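Local coordinates for protein cryptic loci regulator 2 (Schizosaccharomyces pombe 972h-, PDB 5IKJ) that promotes transcriptional silencing at heterochromatic loci, acting upstream of histone deacetylases, and is required for the silencing function of the SHREC repressor complex, at residues P13-V18 and E140-A145; C17-G22 and L190-S195; L54-C59 and A145-N150; L135-E140 and F353-Y358. One frame throughout, in Å; residues are numbered along the deposited sequence.

Contact 1. Residues P13-V18 and E140-A145; sequences PAITCV and ENYYLA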
loop_
_atom_site.group_PDB
_atom_site.type_symbol
_atom_site.label_atom_id
_atom_site.label_comp_id
_atom_site.label_asym_id
_atom_site.label_seq_id
_atom_site.Cartn_x
_atom_site.Cartn_y
_atom_site.Cartn_z
ATOM N N PRO A 13 8.370 -7.235 24.656
ATOM C CA PRO A 13 7.140 -7.983 24.356
ATOM C C PRO A 13 7.447 -9.408 23.919
ATOM O O PRO A 13 8.311 -9.645 23.072
ATOM C CB PRO A 13 6.493 -7.167 23.229
ATOM C CG PRO A 13 7.101 -5.802 23.345
ATOM C CD PRO A 13 8.500 -6.036 23.812
ATOM N N ALA A 14 6.722 -10.359 24.502
ATOM C CA ALA A 14 6.914 -11.778 24.240
ATOM C C ALA A 14 5.755 -12.302 23.401
ATOM O O ALA A 14 4.590 -12.129 23.772
ATOM C CB ALA A 14 7.024 -12.556 25.552
ATOM N N ILE A 15 6.082 -12.947 22.281
ATOM C CA ILE A 15 5.095 -13.396 21.302
ATOM C C ILE A 15 4.876 -14.893 21.457
ATOM O O ILE A 15 5.831 -15.660 21.626
ATOM C CB ILE A 15 5.548 -13.048 19.869
ATOM C CG1 ILE A 15 5.566 -11.530 19.669
ATOM C CG2 ILE A 15 4.633 -13.701 18.834
ATOM C CD1 ILE A 15 6.290 -11.085 18.415
ATOM N N THR A 16 3.611 -15.311 21.395
ATOM C CA THR A 16 3.241 -16.718 21.421
ATOM C C THR A 16 2.309 -17.017 20.254
ATOM O O THR A 16 1.504 -16.173 19.850
ATOM C CB THR A 16 2.549 -17.105 22.739
ATOM O OG1 THR A 16 3.321 -16.628 23.847
ATOM C CG2 THR A 16 2.397 -18.617 22.848
ATOM N N CYS A 17 2.428 -18.226 19.714
ATOM C CA CYS A 17 1.568 -18.661 18.621
ATOM C C CYS A 17 0.261 -19.217 19.171
ATOM O O CYS A 17 0.265 -20.036 20.095
ATOM C CB CYS A 17 2.271 -19.721 17.775
ATOM S SG CYS A 17 3.606 -19.082 16.751
ATOM N N VAL A 18 -0.857 -18.771 18.597
ATOM C CA VAL A 18 -2.161 -19.266 19.027
ATOM C C VAL A 18 -2.336 -20.727 18.632
ATOM O O VAL A 18 -2.878 -21.530 19.401
ATOM C CB VAL A 18 -3.279 -18.379 18.446
ATOM C CG1 VAL A 18 -4.647 -19.028 18.631
ATOM C CG2 VAL A 18 -3.254 -17.008 19.105
ATOM N N GLU A 140 12.668 -4.237 17.531
ATOM C CA GLU A 140 13.912 -4.952 17.789
ATOM C C GLU A 140 13.916 -5.654 19.140
ATOM O O GLU A 140 14.794 -6.491 19.378
ATOM C CB GLU A 140 15.100 -3.989 17.705
ATOM C CG GLU A 140 15.354 -3.437 16.309
ATOM C CD GLU A 140 16.766 -2.912 16.133
ATOM O OE1 GLU A 140 17.274 -2.241 17.056
ATOM O OE2 GLU A 140 17.374 -3.180 15.074
ATOM N N ASN A 141 12.964 -5.343 20.021
ATOM C CA ASN A 141 12.904 -5.958 21.340
ATOM C C ASN A 141 12.002 -7.182 21.396
ATOM O O ASN A 141 12.154 -8.001 22.310
ATOM C CB ASN A 141 12.417 -4.938 22.375
ATOM C CG ASN A 141 13.538 -4.078 22.920
ATOM O OD1 ASN A 141 14.495 -3.760 22.214
ATOM N ND2 ASN A 141 13.431 -3.705 24.188
ATOM N N TYR A 142 11.075 -7.329 20.454
ATOM C CA TYR A 142 10.159 -8.459 20.481
ATOM C C TYR A 142 10.929 -9.770 20.353
ATOM O O TYR A 142 12.034 -9.825 19.809
ATOM C CB TYR A 142 9.129 -8.349 19.356
ATOM C CG TYR A 142 8.109 -7.245 19.541
ATOM C CD1 TYR A 142 8.504 -5.923 19.683
ATOM C CD2 TYR A 142 6.747 -7.525 19.554
ATOM C CE1 TYR A 142 7.577 -4.911 19.842
ATOM C CE2 TYR A 142 5.811 -6.519 19.713
ATOM C CZ TYR A 142 6.233 -5.214 19.857
ATOM O OH TYR A 142 5.311 -4.207 20.017
ATOM N N TYR A 143 10.326 -10.838 20.867
ATOM C CA TYR A 143 10.957 -12.148 20.834
ATOM C C TYR A 143 9.891 -13.208 21.059
ATOM O O TYR A 143 8.879 -12.959 21.719
ATOM C CB TYR A 143 12.059 -12.266 21.892
ATOM C CG TYR A 143 11.539 -12.464 23.297
ATOM C CD1 TYR A 143 11.168 -11.380 24.081
ATOM C CD2 TYR A 143 11.422 -13.737 23.839
ATOM C CE1 TYR A 143 10.693 -11.560 25.367
ATOM C CE2 TYR A 143 10.949 -13.927 25.121
ATOM C CZ TYR A 143 10.587 -12.835 25.882
ATOM O OH TYR A 143 10.114 -13.024 27.162
ATOM N N LEU A 144 10.130 -14.392 20.501
ATOM C CA LEU A 144 9.224 -15.521 20.686
ATOM C C LEU A 144 9.347 -16.040 22.112
ATOM O O LEU A 144 10.401 -16.548 22.509
ATOM C CB LEU A 144 9.538 -16.624 19.680
ATOM C CG LEU A 144 8.576 -16.762 18.498
ATOM C CD1 LEU A 144 8.417 -15.440 17.759
ATOM C CD2 LEU A 144 9.062 -17.850 17.552
ATOM N N ALA A 145 8.270 -15.904 22.891
ATOM C CA ALA A 145 8.226 -16.530 24.209
ATOM C C ALA A 145 8.557 -18.009 24.120
ATOM O O ALA A 145 9.170 -18.569 25.035
ATOM C CB ALA A 145 6.842 -16.354 24.837
#

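Contact 2. Residues C17-G22 and L190-S195; sequences CVWSDG and LYWLIS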
loop_
_atom_site.group_PDB
_atom_site.type_symbol
_atom_site.label_atom_id
_atom_site.label_comp_id
_atom_site.label_asym_id
_atom_site.label_seq_id
_atom_site.Cartn_x
_atom_site.Cartn_y
_atom_site.Cartn_z
ATOM N N CYS A 17 2.428 -18.226 19.714
ATOM C CA CYS A 17 1.568 -18.661 18.621
ATOM C C CYS A 17 0.261 -19.217 19.171
ATOM O O CYS A 17 0.265 -20.036 20.095
ATOM C CB CYS A 17 2.271 -19.721 17.775
ATOM S SG CYS A 17 3.606 -19.082 16.751
ATOM N N VAL A 18 -0.857 -18.771 18.597
ATOM C CA VAL A 18 -2.161 -19.266 19.027
ATOM C C VAL A 18 -2.336 -20.727 18.632
ATOM O O VAL A 18 -2.878 -21.530 19.401
ATOM C CB VAL A 18 -3.279 -18.379 18.446
ATOM C CG1 VAL A 18 -4.647 -19.028 18.631
ATOM C CG2 VAL A 18 -3.254 -17.008 19.105
ATOM N N TRP A 19 -1.891 -21.097 17.433
ATOM C CA TRP A 19 -2.031 -22.461 16.946
ATOM C C TRP A 19 -0.756 -22.871 16.221
ATOM O O TRP A 19 0.060 -22.032 15.831
ATOM C CB TRP A 19 -3.244 -22.606 16.015
ATOM C CG TRP A 19 -2.949 -22.298 14.580
ATOM C CD1 TRP A 19 -2.821 -21.064 14.014
ATOM C CD2 TRP A 19 -2.755 -23.247 13.524
ATOM N NE1 TRP A 19 -2.554 -21.185 12.670
ATOM C CE2 TRP A 19 -2.508 -22.515 12.346
ATOM C CE3 TRP A 19 -2.762 -24.643 13.462
ATOM C CZ2 TRP A 19 -2.273 -23.134 11.119
ATOM C CZ3 TRP A 19 -2.527 -25.255 12.243
ATOM C CH2 TRP A 19 -2.286 -24.501 11.090
ATOM N N SER A 20 -0.598 -24.181 16.040
ATOM C CA SER A 20 0.600 -24.733 15.426
ATOM C C SER A 20 0.251 -26.015 14.687
ATOM O O SER A 20 -0.514 -26.842 15.188
ATOM C CB SER A 20 1.683 -25.016 16.476
ATOM O OG SER A 20 2.674 -25.888 15.960
ATOM N N ASP A 21 0.820 -26.169 13.492
ATOM C CA ASP A 21 0.704 -27.396 12.718
ATOM C C ASP A 21 1.831 -28.378 13.013
ATOM O O ASP A 21 1.930 -29.412 12.343
ATOM C CB ASP A 21 0.687 -27.071 11.221
ATOM C CG ASP A 21 2.020 -26.547 10.722
ATOM O OD1 ASP A 21 2.782 -25.979 11.535
ATOM O OD2 ASP A 21 2.310 -26.702 9.518
ATOM N N GLY A 22 2.674 -28.083 14.000
ATOM C CA GLY A 22 3.824 -28.927 14.261
ATOM C C GLY A 22 3.424 -30.341 14.634
ATOM O O GLY A 22 2.387 -30.577 15.257
ATOM N N LEU A 190 6.373 -19.429 9.863
ATOM C CA LEU A 190 5.947 -18.780 11.098
ATOM C C LEU A 190 4.941 -17.674 10.812
ATOM O O LEU A 190 3.921 -17.555 11.502
ATOM C CB LEU A 190 7.158 -18.212 11.839
ATOM C CG LEU A 190 6.850 -17.456 13.136
ATOM C CD1 LEU A 190 6.210 -18.378 14.161
ATOM C CD2 LEU A 190 8.105 -16.810 13.705
ATOM N N TYR A 191 5.217 -16.851 9.800
ATOM C CA TYR A 191 4.324 -15.749 9.465
ATOM C C TYR A 191 2.973 -16.261 8.977
ATOM O O TYR A 191 1.936 -15.646 9.244
ATOM C CB TYR A 191 4.986 -14.863 8.412
ATOM C CG TYR A 191 4.130 -13.723 7.921
ATOM C CD1 TYR A 191 3.994 -12.559 8.666
ATOM C CD2 TYR A 191 3.471 -13.803 6.703
ATOM C CE1 TYR A 191 3.217 -11.511 8.215
ATOM C CE2 TYR A 191 2.694 -12.761 6.243
ATOM C CZ TYR A 191 2.570 -11.618 7.003
ATOM O OH TYR A 191 1.793 -10.578 6.547
ATOM N N TRP A 192 2.967 -17.390 8.264
ATOM C CA TRP A 192 1.709 -17.989 7.832
ATOM C C TRP A 192 0.909 -18.512 9.018
ATOM O O TRP A 192 -0.325 -18.438 9.023
ATOM C CB TRP A 192 1.989 -19.115 6.837
ATOM C CG TRP A 192 0.782 -19.922 6.476
ATOM C CD1 TRP A 192 -0.178 -19.597 5.563
ATOM C CD2 TRP A 192 0.410 -21.197 7.012
ATOM N NE1 TRP A 192 -1.128 -20.588 5.501
ATOM C CE2 TRP A 192 -0.789 -21.581 6.382
ATOM C CE3 TRP A 192 0.973 -22.050 7.968
ATOM C CZ2 TRP A 192 -1.437 -22.781 6.674
ATOM C CZ3 TRP A 192 0.328 -23.239 8.258
ATOM C CH2 TRP A 192 -0.863 -23.594 7.613
ATOM N N LEU A 193 1.593 -19.045 10.034
ATOM C CA LEU A 193 0.895 -19.607 11.186
ATOM C C LEU A 193 0.109 -18.540 11.935
ATOM O O LEU A 193 -0.987 -18.809 12.440
ATOM C CB LEU A 193 1.890 -20.287 12.125
ATOM C CG LEU A 193 2.353 -21.694 11.739
ATOM C CD1 LEU A 193 3.471 -22.147 12.665
ATOM C CD2 LEU A 193 1.192 -22.680 11.781
ATOM N N ILE A 194 0.645 -17.323 12.018
ATOM C CA ILE A 194 -0.020 -16.268 12.773
ATOM C C ILE A 194 -0.929 -15.398 11.911
ATOM O O ILE A 194 -1.768 -14.668 12.459
ATOM C CB ILE A 194 1.003 -15.372 13.491
ATOM C CG1 ILE A 194 1.885 -14.648 12.484
ATOM C CG2 ILE A 194 1.856 -16.186 14.453
ATOM C CD1 ILE A 194 1.443 -13.246 12.190
ATOM N N SER A 195 -0.792 -15.450 10.585
ATOM C CA SER A 195 -1.539 -14.570 9.690
ATOM C C SER A 195 -2.732 -15.255 9.033
ATOM O O SER A 195 -3.836 -14.702 9.033
ATOM C CB SER A 195 -0.610 -14.005 8.610
ATOM O OG SER A 195 0.212 -12.977 9.136
#

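Contact 3. Residues L54-C59 and A145-N150; sequences LYRQIC and ASLPTN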
loop_
_atom_site.group_PDB
_atom_site.type_symbol
_atom_site.label_atom_id
_atom_site.label_comp_id
_atom_site.label_asym_id
_atom_site.label_seq_id
_atom_site.Cartn_x
_atom_site.Cartn_y
_atom_site.Cartn_z
ATOM N N LEU A 54 18.479 -16.837 20.983
ATOM C CA LEU A 54 18.804 -15.987 19.842
ATOM C C LEU A 54 17.919 -16.317 18.647
ATOM O O LEU A 54 17.454 -15.415 17.939
ATOM C CB LEU A 54 20.281 -16.144 19.475
ATOM C CG LEU A 54 20.755 -15.360 18.247
ATOM C CD1 LEU A 54 20.606 -13.864 18.472
ATOM C CD2 LEU A 54 22.193 -15.717 17.910
ATOM N N TYR A 55 17.684 -17.607 18.402
ATOM C CA TYR A 55 16.773 -18.015 17.338
ATOM C C TYR A 55 15.397 -17.393 17.540
ATOM O O TYR A 55 14.833 -16.784 16.622
ATOM C CB TYR A 55 16.679 -19.542 17.308
ATOM C CG TYR A 55 16.032 -20.120 16.067
ATOM C CD1 TYR A 55 14.651 -20.151 15.927
ATOM C CD2 TYR A 55 16.807 -20.652 15.045
ATOM C CE1 TYR A 55 14.060 -20.686 14.797
ATOM C CE2 TYR A 55 16.225 -21.189 13.912
ATOM C CZ TYR A 55 14.851 -21.204 13.793
ATOM O OH TYR A 55 14.269 -21.739 12.667
ATOM N N ARG A 56 14.844 -17.528 18.749
ATOM C CA ARG A 56 13.525 -16.981 19.041
ATOM C C ARG A 56 13.529 -15.458 19.117
ATOM O O ARG A 56 12.474 -14.842 18.938
ATOM C CB ARG A 56 13.000 -17.576 20.347
ATOM C CG ARG A 56 12.788 -19.087 20.285
ATOM C CD ARG A 56 12.221 -19.656 21.583
ATOM N NE ARG A 56 12.065 -18.638 22.620
ATOM C CZ ARG A 56 12.851 -18.496 23.686
ATOM N NH1 ARG A 56 13.872 -19.314 23.899
ATOM N NH2 ARG A 56 12.603 -17.525 24.553
ATOM N N GLN A 57 14.685 -14.839 19.372
ATOM C CA GLN A 57 14.759 -13.381 19.330
ATOM C C GLN A 57 14.695 -12.872 17.896
ATOM O O GLN A 57 14.052 -11.852 17.620
ATOM C CB GLN A 57 16.042 -12.896 20.007
ATOM C CG GLN A 57 16.042 -13.012 21.520
ATOM C CD GLN A 57 17.340 -12.523 22.132
ATOM O OE1 GLN A 57 18.426 -12.928 21.717
ATOM N NE2 GLN A 57 17.235 -11.639 23.116
ATOM N N ILE A 58 15.364 -13.564 16.974
ATOM C CA ILE A 58 15.325 -13.171 15.568
ATOM C C ILE A 58 13.925 -13.379 15.003
ATOM O O ILE A 58 13.384 -12.515 14.303
ATOM C CB ILE A 58 16.383 -13.955 14.771
ATOM C CG1 ILE A 58 17.791 -13.568 15.238
ATOM C CG2 ILE A 58 16.241 -13.694 13.275
ATOM C CD1 ILE A 58 18.810 -14.677 15.103
ATOM N N CYS A 59 13.322 -14.533 15.294
ATOM C CA CYS A 59 11.956 -14.793 14.853
ATOM C C CYS A 59 11.005 -13.712 15.351
ATOM O O CYS A 59 10.188 -13.187 14.585
ATOM C CB CYS A 59 11.502 -16.169 15.341
ATOM S SG CYS A 59 12.275 -17.564 14.505
ATOM N N ALA A 145 8.270 -15.904 22.891
ATOM C CA ALA A 145 8.226 -16.530 24.209
ATOM C C ALA A 145 8.557 -18.009 24.120
ATOM O O ALA A 145 9.170 -18.569 25.035
ATOM C CB ALA A 145 6.842 -16.354 24.837
ATOM N N SER A 146 8.162 -18.653 23.028
ATOM C CA SER A 146 8.310 -20.091 22.878
ATOM C C SER A 146 8.168 -20.444 21.407
ATOM O O SER A 146 7.442 -19.779 20.665
ATOM C CB SER A 146 7.265 -20.842 23.710
ATOM O OG SER A 146 7.249 -22.221 23.387
ATOM N N LEU A 147 8.872 -21.493 20.994
ATOM C CA LEU A 147 8.697 -22.000 19.647
ATOM C C LEU A 147 7.292 -22.580 19.496
ATOM O O LEU A 147 6.693 -23.036 20.474
ATOM C CB LEU A 147 9.734 -23.073 19.333
ATOM C CG LEU A 147 11.161 -22.590 19.070
ATOM C CD1 LEU A 147 12.117 -23.772 19.079
ATOM C CD2 LEU A 147 11.251 -21.839 17.749
ATOM N N PRO A 148 6.738 -22.569 18.285
ATOM C CA PRO A 148 5.403 -23.148 18.095
ATOM C C PRO A 148 5.374 -24.593 18.567
ATOM O O PRO A 148 6.325 -25.349 18.367
ATOM C CB PRO A 148 5.173 -23.040 16.582
ATOM C CG PRO A 148 6.149 -22.011 16.107
ATOM C CD PRO A 148 7.324 -22.092 17.021
ATOM N N THR A 149 4.271 -24.962 19.220
ATOM C CA THR A 149 4.117 -26.304 19.766
ATOM C C THR A 149 4.552 -27.358 18.756
ATOM O O THR A 149 4.220 -27.280 17.572
ATOM C CB THR A 149 2.657 -26.538 20.176
ATOM O OG1 THR A 149 2.319 -25.656 21.255
ATOM C CG2 THR A 149 2.424 -27.984 20.616
ATOM N N ASN A 150 5.316 -28.336 19.241
ATOM C CA ASN A 150 5.784 -29.511 18.499
ATOM C C ASN A 150 6.917 -29.205 17.526
ATOM O O ASN A 150 7.260 -30.077 16.713
ATOM C CB ASN A 150 4.648 -30.201 17.735
ATOM C CG ASN A 150 3.736 -30.997 18.646
ATOM O OD1 ASN A 150 3.683 -30.758 19.852
ATOM N ND2 ASN A 150 3.021 -31.958 18.075
#

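Contact 4. Residues L135-E140 and F353-Y358; sequences LTDSFE and FHDENY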
loop_
_atom_site.group_PDB
_atom_site.type_symbol
_atom_site.label_atom_id
_atom_site.label_comp_id
_atom_site.label_asym_id
_atom_site.label_seq_id
_atom_site.Cartn_x
_atom_site.Cartn_y
_atom_site.Cartn_z
ATOM N N LEU A 135 2.067 -1.176 24.170
ATOM C CA LEU A 135 3.233 -1.874 23.655
ATOM C C LEU A 135 4.236 -0.870 23.113
ATOM O O LEU A 135 3.860 0.180 22.586
ATOM C CB LEU A 135 2.818 -2.846 22.543
ATOM C CG LEU A 135 3.061 -4.347 22.699
ATOM C CD1 LEU A 135 2.553 -4.878 24.032
ATOM C CD2 LEU A 135 2.372 -5.060 21.547
ATOM N N THR A 136 5.517 -1.203 23.244
ATOM C CA THR A 136 6.559 -0.416 22.603
ATOM C C THR A 136 6.561 -0.669 21.098
ATOM O O THR A 136 6.271 -1.774 20.629
ATOM C CB THR A 136 7.934 -0.747 23.190
ATOM O OG1 THR A 136 8.949 -0.049 22.458
ATOM C CG2 THR A 136 8.215 -2.247 23.132
ATOM N N ASP A 137 6.892 0.373 20.337
ATOM C CA ASP A 137 6.900 0.302 18.882
ATOM C C ASP A 137 8.275 -0.009 18.307
ATOM O O ASP A 137 8.420 -0.073 17.082
ATOM C CB ASP A 137 6.376 1.614 18.284
ATOM C CG ASP A 137 7.087 2.833 18.836
ATOM O OD1 ASP A 137 8.223 2.689 19.332
ATOM O OD2 ASP A 137 6.508 3.938 18.770
ATOM N N SER A 138 9.286 -0.200 19.153
ATOM C CA SER A 138 10.612 -0.616 18.701
ATOM C C SER A 138 10.606 -2.137 18.620
ATOM O O SER A 138 10.758 -2.826 19.631
ATOM C CB SER A 138 11.694 -0.106 19.644
ATOM O OG SER A 138 11.544 -0.661 20.940
ATOM N N PHE A 139 10.429 -2.663 17.407
ATOM C CA PHE A 139 10.232 -4.096 17.237
ATOM C C PHE A 139 11.515 -4.898 17.406
ATOM O O PHE A 139 11.451 -6.132 17.431
ATOM C CB PHE A 139 9.613 -4.371 15.868
ATOM C CG PHE A 139 8.388 -3.551 15.592
ATOM C CD1 PHE A 139 7.257 -3.688 16.381
ATOM C CD2 PHE A 139 8.366 -2.640 14.550
ATOM C CE1 PHE A 139 6.127 -2.931 16.135
ATOM C CE2 PHE A 139 7.237 -1.882 14.297
ATOM C CZ PHE A 139 6.117 -2.028 15.091
ATOM N N GLU A 140 12.668 -4.237 17.531
ATOM C CA GLU A 140 13.912 -4.952 17.789
ATOM C C GLU A 140 13.916 -5.654 19.140
ATOM O O GLU A 140 14.794 -6.491 19.378
ATOM C CB GLU A 140 15.100 -3.989 17.705
ATOM C CG GLU A 140 15.354 -3.437 16.309
ATOM C CD GLU A 140 16.766 -2.912 16.133
ATOM O OE1 GLU A 140 17.274 -2.241 17.056
ATOM O OE2 GLU A 140 17.374 -3.180 15.074
ATOM N N PHE A 353 -3.429 -3.326 19.715
ATOM C CA PHE A 353 -2.092 -2.969 20.170
ATOM C C PHE A 353 -1.832 -1.500 19.863
ATOM O O PHE A 353 -2.076 -1.044 18.741
ATOM C CB PHE A 353 -1.034 -3.844 19.494
ATOM C CG PHE A 353 -1.278 -5.321 19.641
ATOM C CD1 PHE A 353 -0.979 -5.975 20.824
ATOM C CD2 PHE A 353 -1.795 -6.057 18.588
ATOM C CE1 PHE A 353 -1.198 -7.334 20.958
ATOM C CE2 PHE A 353 -2.017 -7.417 18.715
ATOM C CZ PHE A 353 -1.718 -8.056 19.901
ATOM N N HIS A 354 -1.337 -0.766 20.859
ATOM C CA HIS A 354 -1.060 0.655 20.720
ATOM C C HIS A 354 0.328 0.961 21.267
ATOM O O HIS A 354 0.948 0.142 21.950
ATOM C CB HIS A 354 -2.113 1.503 21.448
ATOM C CG HIS A 354 -3.512 1.273 20.969
ATOM N ND1 HIS A 354 -4.160 0.067 21.117
ATOM C CD2 HIS A 354 -4.386 2.096 20.342
ATOM C CE1 HIS A 354 -5.374 0.155 20.603
ATOM N NE2 HIS A 354 -5.536 1.376 20.125
ATOM N N ASP A 355 0.810 2.162 20.956
ATOM C CA ASP A 355 2.113 2.598 21.438
ATOM C C ASP A 355 2.037 2.918 22.926
ATOM O O ASP A 355 1.203 3.721 23.358
ATOM C CB ASP A 355 2.581 3.824 20.655
ATOM C CG ASP A 355 4.078 4.043 20.751
ATOM O OD1 ASP A 355 4.828 3.045 20.767
ATOM O OD2 ASP A 355 4.505 5.216 20.807
ATOM N N GLU A 356 2.916 2.293 23.714
ATOM C CA GLU A 356 2.835 2.435 25.163
ATOM C C GLU A 356 3.198 3.844 25.619
ATOM O O GLU A 356 2.708 4.300 26.658
ATOM C CB GLU A 356 3.738 1.408 25.849
ATOM C CG GLU A 356 5.232 1.648 25.673
ATOM C CD GLU A 356 6.072 0.641 26.434
ATOM O OE1 GLU A 356 5.489 -0.253 27.082
ATOM O OE2 GLU A 356 7.316 0.745 26.389
ATOM N N ASN A 357 4.049 4.544 24.868
ATOM C CA ASN A 357 4.491 5.874 25.264
ATOM C C ASN A 357 3.663 6.996 24.652
ATOM O O ASN A 357 3.741 8.132 25.132
ATOM C CB ASN A 357 5.962 6.080 24.887
ATOM C CG ASN A 357 6.908 5.297 25.779
ATOM O OD1 ASN A 357 6.499 4.730 26.792
ATOM N ND2 ASN A 357 8.184 5.277 25.414
ATOM N N TYR A 358 2.875 6.713 23.611
ATOM C CA TYR A 358 2.094 7.750 22.950
ATOM C C TYR A 358 0.699 7.303 22.536
ATOM O O TYR A 358 -0.068 8.134 22.039
ATOM C CB TYR A 358 2.844 8.271 21.711
ATOM C CG TYR A 358 4.038 9.138 22.040
ATOM C CD1 TYR A 358 5.250 8.575 22.418
ATOM C CD2 TYR A 358 3.953 10.522 21.969
ATOM C CE1 TYR A 358 6.343 9.366 22.719
ATOM C CE2 TYR A 358 5.039 11.319 22.266
ATOM C CZ TYR A 358 6.232 10.737 22.642
ATOM O OH TYR A 358 7.319 11.527 22.939
#

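Contact 1. Residues P13-V18 and E140-A145
A14 pairs with Y143 and I15 with L144 as parallel neighbours, the two backbones running 31° apart. Three hydrogen bonds join them: Y143 N to P13 O, I15 N to Y143 O (2.9 Å) and A145 N to I15 O. Strand alternation puts A14 and Y143 on one face, I15 and L144 on the other. Just ahead of the strand, P13 lies over the ring of Y142. Its CG stands 3.7 Å from the centroid of that ring and 14° off the normal, a CH-pi contact well suited to the rigid, flat-sided proline. I15 reaches the same ring at its edge, I15 CD1 lying 3.8 Å from Y142 CD2. With CG of Y142 beside the backbone N (chi1 -70°), the ring lies against P13 and its hydroxyl bonds to T136 O. Replacing Y142 by alanine would probably open a gap beside P13 and I15 and leave T136 O without this partner. On the opposite face, A14 presents CA over the ring of Y143, 4.2 Å from its centroid, while A14 CB meets Y143 OH; the small methyl lets the ring close over the strand. The result is a two-stranded parallel sheet, continued by a strand from the chain of another protein that pairs antiparallel with I15 and T16: beta augmentation across an interface.

Contact 2. Residues C17-G22 and L190-S195
W19 and L193 cross at about a right angle, the leucine's CD2 methyl coming over one face of the indole, 3.9 Å from the centroid of its six-membered ring in a CH-pi contact. The indole N-H meanwhile reaches the helix backbone: W19 NE1 lies 2.9 Å from L193 O, but the angle of 122° at the hydrogen makes this a weak bond. W19 can touch both because CG sits between backbone N and carbonyl carbon (chi1 87°), turning the ring toward the helix. W192 meets W19 differently: W192 CH2 lies near the plane of the W19 ring, 3.8 Å from W19 CZ2, and the two planes stand 68° apart, an oblique meeting of two broad apolar groups. C17 fills the other end, its sulfur packing on L190 CD1 at 3.7 Å and, more loosely, on I194 CG2. D21 lays OD1 3.7 Å from L193 CD2, but its carboxylate serves polar partners, OD1 taking Y151 OH and OD2 binding H189 NE2. Since H189 is a zinc ligand together with C204, C206 and C209, D21 is a second-shell residue that probably helps orient the histidine, and the contact forms one flank of a zinc site of three cysteines and one histidine.

Contact 3. Residues L54-C59 and A145-N150
A145 turns its carbonyl oxygen toward the guanidinium of R56, whose NH2 lies 3.6 Å from A145 O, a long approach that places the charge beside the backbone without a bond. The stronger grips on R56 come from L144 O, which takes NE, and from N52 OD1, which takes NH1. The side chain is sharply bent to reach them, its chi3 of -3° being nearly eclipsed, a cost those polar partners may repay. Shortening R56 to alanine would probably leave L144 O and N52 OD1 without their charged mate and uncover one side of L147. S146 passes the guanidinium with its backbone N 3.9 Å from R56 NE, while its hydroxyl turns to its own segment and donates to L147 O over 3.1 Å, so that this polar group is satisfied close to home. These residues belong to the connection from strand 143-144 to strand 152-156, which passes along the side of helix 50-67. L147 supplies the apolar contact of this connection. Its CG rests 4.0 Å from R56 CD, so the aliphatic half of the arginine serves as a greasy wall, and its CD2 approaches Y55 CD1 at 4.2 Å, oblique to the ring. Y55 in turn packs on V183 and F186 of helix 183-195. P148 then leaves helix 50-67 behind and settles on C17 and S20.

Contact 4. Residues L135-E140 and F353-Y358
L135 and D355 are parallel bridge partners, held by E356 N to L135 O (2.6 Å), from above the carbonyl plane, and, more weakly, by L135 N to H354 O (2.8 Å). Two residues on, D137 points its side chain at the strand, CG sitting between backbone N and carbonyl carbon (chi1 52°) and so carrying the carboxylate to D355. D137 CB is 3.3 Å from D355 OD1, and CG comes closer to the same oxygen. At the tip, D137 OD2 lies 2.8 Å from D355 OD1 and 3.1 Å from D355 OD2, the carboxylate planes 23° apart. Such like charges would be costly alone, but D137 OD2 also forms a salt bridge with K83 NZ, whose charged ammonium group probably offsets the repulsion; a raised pKa for one acid is possible. E356 covers T136, its OE2 3.6 Å from T136 CB. L135 and F353 lie side by side, L135 CD2 3.5 Å from F353 CD1, each also packing on an apolar side chain of another protein's chain. Strands 133-135 and 353-355 thus form a small parallel sheet: F353 meets F68 edge-to-face just past helix 50-67, and F139 rests on A64 and Q65 of that helix.

Contacts 1, 2 and 3 lie closest together: the centre of contact 3 is about 8 Å from that of contact 1 and about 11 Å from that of contact 2, while contact 4 lies about 13 Å from contact 1 and about 23 Å from contact 2, centre to centre. Segments 13-18 and 17-22 overlap, sharing C17 and V18, so one N-terminal stretch pairs with strand 143-144 and then packs on helix 183-195. Contact 3 is nested within the loop that contact 2 closes; contacts 1 and 4 alternate along the sequence. Strand 143-144 packs on helix 50-67, and the second parallel sheet joins its C-terminal end through F139 and F68. Both sheets touch another protein's chain, and contact 2 links this surface to the zinc site.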